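Local coordinates for esterase (PDB 4WY8), which probably hydrolyses carboxylic esters as a carboxylesterase of the alpha/beta hydrolase fold, at residues V51-K56 with T103-T108; R112-F117 with I151-T156. One frame throughout, in Å; residues are numbered along the deposited sequence.

Interaction 1 of 2, residues V51-K56 with T103-T108; sequences VYLEEK and TVYELT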
# COMPACT_ATOMS: atom_id res chain seq x y z
N VAL A 51 13.71 -11.99 -19.27
CA VAL A 51 13.58 -13.09 -18.33
C VAL A 51 14.03 -14.37 -18.97
O VAL A 51 13.99 -14.52 -20.19
CB VAL A 51 12.11 -13.27 -17.81
CG1 VAL A 51 11.59 -12.00 -17.10
CG2 VAL A 51 11.17 -13.69 -18.94
N TYR A 52 14.47 -15.30 -18.14
CA TYR A 52 14.68 -16.67 -18.55
C TYR A 52 13.34 -17.39 -18.45
O TYR A 52 12.78 -17.48 -17.35
CB TYR A 52 15.74 -17.34 -17.66
CG TYR A 52 16.00 -18.78 -18.03
CD1 TYR A 52 17.08 -19.13 -18.81
CD2 TYR A 52 15.13 -19.78 -17.62
CE1 TYR A 52 17.31 -20.45 -19.17
CE2 TYR A 52 15.34 -21.11 -17.99
CZ TYR A 52 16.43 -21.43 -18.76
OH TYR A 52 16.63 -22.75 -19.10
N LEU A 53 12.83 -17.92 -19.56
CA LEU A 53 11.52 -18.57 -19.56
C LEU A 53 11.61 -20.05 -19.90
O LEU A 53 12.36 -20.46 -20.78
CB LEU A 53 10.56 -17.86 -20.53
CG LEU A 53 9.14 -18.42 -20.58
CD1 LEU A 53 8.10 -17.33 -20.77
CD2 LEU A 53 9.01 -19.40 -21.71
N GLU A 54 10.84 -20.85 -19.17
CA GLU A 54 10.80 -22.30 -19.35
C GLU A 54 9.36 -22.78 -19.39
O GLU A 54 8.56 -22.40 -18.54
CB GLU A 54 11.55 -23.01 -18.20
CG GLU A 54 11.25 -24.53 -18.12
CD GLU A 54 12.01 -25.25 -16.98
OE1 GLU A 54 11.93 -26.51 -16.91
OE2 GLU A 54 12.63 -24.56 -16.13
N GLU A 55 9.04 -23.63 -20.36
CA GLU A 55 7.70 -24.20 -20.40
C GLU A 55 7.82 -25.61 -19.83
O GLU A 55 8.67 -26.40 -20.25
CB GLU A 55 7.11 -24.21 -21.83
CG GLU A 55 6.90 -22.82 -22.46
CD GLU A 55 5.61 -22.12 -22.00
OE1 GLU A 55 4.88 -22.70 -21.18
OE2 GLU A 55 5.33 -20.98 -22.45
N LYS A 56 6.98 -25.90 -18.84
CA LYS A 56 7.08 -27.14 -18.07
C LYS A 56 5.74 -27.85 -17.97
O LYS A 56 4.74 -27.24 -17.63
CB LYS A 56 7.61 -26.85 -16.66
CG LYS A 56 7.83 -28.11 -15.84
CD LYS A 56 9.29 -28.50 -15.72
CE LYS A 56 9.39 -29.89 -15.08
NZ LYS A 56 10.80 -30.37 -14.97
N THR A 103 2.86 -7.92 -16.41
CA THR A 103 2.79 -8.07 -14.97
C THR A 103 3.76 -9.13 -14.44
O THR A 103 4.51 -8.89 -13.48
CB THR A 103 1.36 -8.45 -14.57
OG1 THR A 103 0.46 -7.41 -14.98
CG2 THR A 103 1.28 -8.66 -13.06
N VAL A 104 3.77 -10.29 -15.10
CA VAL A 104 4.58 -11.42 -14.69
C VAL A 104 6.09 -11.16 -14.87
O VAL A 104 6.88 -11.43 -13.97
CB VAL A 104 4.15 -12.69 -15.47
CG1 VAL A 104 5.22 -13.77 -15.38
CG2 VAL A 104 2.79 -13.22 -14.95
N TYR A 105 6.48 -10.60 -16.01
CA TYR A 105 7.91 -10.30 -16.22
C TYR A 105 8.39 -9.28 -15.20
O TYR A 105 9.48 -9.46 -14.59
CB TYR A 105 8.18 -9.79 -17.64
CG TYR A 105 8.15 -10.84 -18.73
CD1 TYR A 105 7.46 -12.04 -18.57
CD2 TYR A 105 8.82 -10.63 -19.95
CE1 TYR A 105 7.43 -13.00 -19.60
CE2 TYR A 105 8.80 -11.58 -20.98
CZ TYR A 105 8.10 -12.76 -20.79
OH TYR A 105 8.06 -13.72 -21.80
N GLU A 106 7.57 -8.23 -14.97
CA GLU A 106 7.96 -7.21 -13.97
C GLU A 106 8.07 -7.79 -12.55
O GLU A 106 9.00 -7.49 -11.82
CB GLU A 106 6.95 -6.05 -13.96
CG GLU A 106 7.08 -5.09 -15.15
CD GLU A 106 8.38 -4.25 -15.15
OE1 GLU A 106 9.05 -4.12 -14.09
OE2 GLU A 106 8.71 -3.70 -16.22
N LEU A 107 7.09 -8.59 -12.15
CA LEU A 107 7.11 -9.23 -10.84
C LEU A 107 8.35 -10.13 -10.71
O LEU A 107 9.05 -10.13 -9.70
CB LEU A 107 5.83 -10.05 -10.66
CG LEU A 107 5.63 -10.74 -9.31
CD1 LEU A 107 5.61 -9.76 -8.10
CD2 LEU A 107 4.36 -11.60 -9.36
N THR A 108 8.62 -10.89 -11.75
CA THR A 108 9.79 -11.75 -11.82
C THR A 108 11.06 -10.98 -11.53
O THR A 108 11.82 -11.38 -10.63
CB THR A 108 9.92 -12.41 -13.19
OG1 THR A 108 8.78 -13.26 -13.44
CG2 THR A 108 11.22 -13.22 -13.25
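V51 and L53 meet Y105 and T108 where helix 101-111 lies against the edge of the central sheet, an alpha-on-beta packing of the alpha/beta hydrolase fold and a clear instance of a helix seated on a sheet through a few side chains. The strand 51-56 and the helix segment run at 119° to each other, with their axes 9.7 Å apart at closest, and the contact is made by V51 and L53, the first and third residues of 51-56.

Walking along the helix, Y105 comes first. Its ring leans toward the strand and offers one face to V51, whose CG2 sits over the centre: a CH-pi contact, 3.7 Å from CG2 of V51 to the centroid of the Y105 ring and only 10° off the ring normal. The other methyl, CG1 of V51, lies over the root of the same side chain, near CB and CG. Further out, the phenol oxygen is brushed by a methyl of L53, CD1 to Y105 OH 3.8 Å. Loop residues L48 and P49 also pack on Y105.

One turn later T108 completes the seat for V51. Its CG2, anti to the backbone N (OG1 at chi1 -62°), points to CG1 of V51 at 4.1 Å. The hydroxyl is occupied inward: it hydrogen-bonds T71 OG1 on strand 65-73, and T108 OG1 donates to V104 O at 2.7 Å, from the opposite face of that carbonyl to T108 N.

Interaction 2 of 2, residues R112-F117 with I151-T156; sequences RAAVIF and INVDPT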
# COMPACT_ATOMS: atom_id res chain seq x y z
N ARG A 112 12.85 -10.81 -7.90
CA ARG A 112 13.93 -11.78 -8.11
C ARG A 112 13.45 -13.15 -7.68
O ARG A 112 14.04 -13.80 -6.82
CB ARG A 112 15.21 -11.37 -7.35
CG ARG A 112 15.88 -10.15 -7.97
CD ARG A 112 17.29 -9.89 -7.43
NE ARG A 112 18.20 -11.00 -7.72
CZ ARG A 112 18.83 -11.15 -8.88
NH1 ARG A 112 18.64 -10.27 -9.86
NH2 ARG A 112 19.63 -12.18 -9.07
N ALA A 113 12.35 -13.58 -8.29
CA ALA A 113 11.68 -14.81 -7.91
C ALA A 113 11.46 -15.64 -9.14
O ALA A 113 11.59 -15.13 -10.26
CB ALA A 113 10.36 -14.51 -7.23
N ALA A 114 11.16 -16.92 -8.95
CA ALA A 114 10.63 -17.73 -10.04
C ALA A 114 9.12 -17.60 -10.02
O ALA A 114 8.47 -18.00 -9.05
CB ALA A 114 11.04 -19.21 -9.90
N VAL A 115 8.56 -17.01 -11.06
CA VAL A 115 7.11 -16.95 -11.12
C VAL A 115 6.61 -18.17 -11.89
O VAL A 115 7.00 -18.43 -13.03
CB VAL A 115 6.61 -15.64 -11.76
CG1 VAL A 115 5.13 -15.63 -11.77
CG2 VAL A 115 7.11 -14.45 -10.94
N ILE A 116 5.77 -18.94 -11.21
CA ILE A 116 5.22 -20.15 -11.77
C ILE A 116 3.77 -19.90 -12.17
O ILE A 116 2.86 -19.87 -11.33
CB ILE A 116 5.36 -21.30 -10.78
CG1 ILE A 116 6.86 -21.49 -10.46
CG2 ILE A 116 4.79 -22.58 -11.34
CD1 ILE A 116 7.13 -22.31 -9.24
N PHE A 117 3.59 -19.69 -13.46
CA PHE A 117 2.34 -19.32 -14.07
C PHE A 117 1.55 -20.57 -14.48
O PHE A 117 1.95 -21.33 -15.34
CB PHE A 117 2.63 -18.44 -15.30
CG PHE A 117 1.43 -17.73 -15.87
CD1 PHE A 117 0.67 -18.31 -16.88
CD2 PHE A 117 1.06 -16.47 -15.40
CE1 PHE A 117 -0.44 -17.65 -17.41
CE2 PHE A 117 -0.05 -15.82 -15.90
CZ PHE A 117 -0.80 -16.40 -16.92
N ILE A 151 13.46 -27.48 -10.27
CA ILE A 151 13.34 -26.17 -10.93
C ILE A 151 14.05 -25.06 -10.16
O ILE A 151 13.75 -23.89 -10.36
CB ILE A 151 11.85 -25.78 -11.14
CG1 ILE A 151 11.09 -25.70 -9.80
CG2 ILE A 151 11.16 -26.77 -12.07
CD1 ILE A 151 9.70 -25.07 -9.92
N ASN A 152 14.99 -25.44 -9.29
CA ASN A 152 15.76 -24.48 -8.49
C ASN A 152 14.95 -23.40 -7.77
O ASN A 152 15.29 -22.22 -7.84
CB ASN A 152 16.81 -23.79 -9.38
CG ASN A 152 18.10 -24.59 -9.50
OD1 ASN A 152 18.60 -25.13 -8.51
ND2 ASN A 152 18.64 -24.67 -10.71
N VAL A 153 13.92 -23.83 -7.05
CA VAL A 153 13.18 -22.94 -6.16
C VAL A 153 13.17 -23.51 -4.74
O VAL A 153 13.41 -24.70 -4.53
CB VAL A 153 11.72 -22.72 -6.65
CG1 VAL A 153 11.70 -22.24 -8.09
CG2 VAL A 153 10.89 -23.98 -6.49
N ASP A 154 12.93 -22.64 -3.77
CA ASP A 154 12.87 -23.00 -2.35
C ASP A 154 11.44 -23.12 -1.86
O ASP A 154 10.78 -22.11 -1.61
CB ASP A 154 13.63 -21.99 -1.51
CG ASP A 154 13.53 -22.25 -0.02
OD1 ASP A 154 12.91 -23.24 0.42
OD2 ASP A 154 14.10 -21.42 0.72
N PRO A 155 10.98 -24.35 -1.67
CA PRO A 155 9.58 -24.56 -1.32
C PRO A 155 9.20 -23.96 0.03
O PRO A 155 8.01 -23.80 0.29
CB PRO A 155 9.43 -26.10 -1.34
CG PRO A 155 10.83 -26.63 -1.13
CD PRO A 155 11.75 -25.61 -1.76
N THR A 156 10.17 -23.62 0.88
CA THR A 156 9.83 -22.98 2.16
C THR A 156 9.38 -21.52 2.00
O THR A 156 8.93 -20.88 2.98
CB THR A 156 11.01 -23.06 3.16
OG1 THR A 156 12.07 -22.18 2.77
CG2 THR A 156 11.52 -24.50 3.22
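A114 and I116 of strand 114-118 face V153 and I151 of the turn that follows helix 145-150, a buried apolar contact inside a beta-alpha-beta crossover and a worked example of a connection packing back on the strand that opens the unit. The chain leaves strand 114-118, passes through helices 130-143 and 145-150, and returns as the parallel strand 159-163; the strand between them in the sheet is 83-87.

The first segment enters as helix 101-111 ends, R112 turning the chain with a positive phi. A114 opens the strand, and its CB meets one methyl of V153, CB to V153 CG1 3.6 Å. With CG1 anti to its own carbonyl carbon (chi1 -54°), V153 presents that branch to the sheet. P83, beside it on the neighbouring strand, touches both V153 and I116. V115 points to the other face, toward V104 and T108 of helix 101-111.

I116 returns to the turn. Its extended chain (chi2 164°) meets that of I151 tip to tip, CD1 to CD1 3.8 Å between I116 and I151. I151 also packs on I70 of strand 65-73.

Both backbone and side-chain bonds shape the turn. N152, with positive phi, is the C-prime residue of a Schellman motif closing helix 145-150, and N152 O accepts from R72 NH2. Beyond V153, D154 forms an Asx turn, its OD1 taking both T156 N and T156 OG1 from one face of the carboxylate.

Across the contact itself only methyl carbons meet, so its hold comes from the burial of apolar surface and is not directional; the polar bonds that shape the turn are made by neighbouring atoms, at N152 and V153 and in the Asx turn that follows.

How the interactions relate
In the layered manner of the fold, the helix of interaction 1 covers one face of strand 114-118, through V115, and the turn of interaction 2 covers the other, through A114 and I116; the contact centres lie about 11 Å apart. At the bend, T108 O and A113 N, 3.3 Å apart, form a probable hydrogen bond. On the helix side V104 CG2 packs on F117 CD2 at 3.7 Å. Interaction 2 connects with the likely active site in two ways: along the chain, strand 159-163 leads into S164, the probable nucleophile of a triad with H291 and D261; through space, F117 meets the H88 ring, in an HGGG sequence that probably shapes the oxyanion hole, as in related esterases.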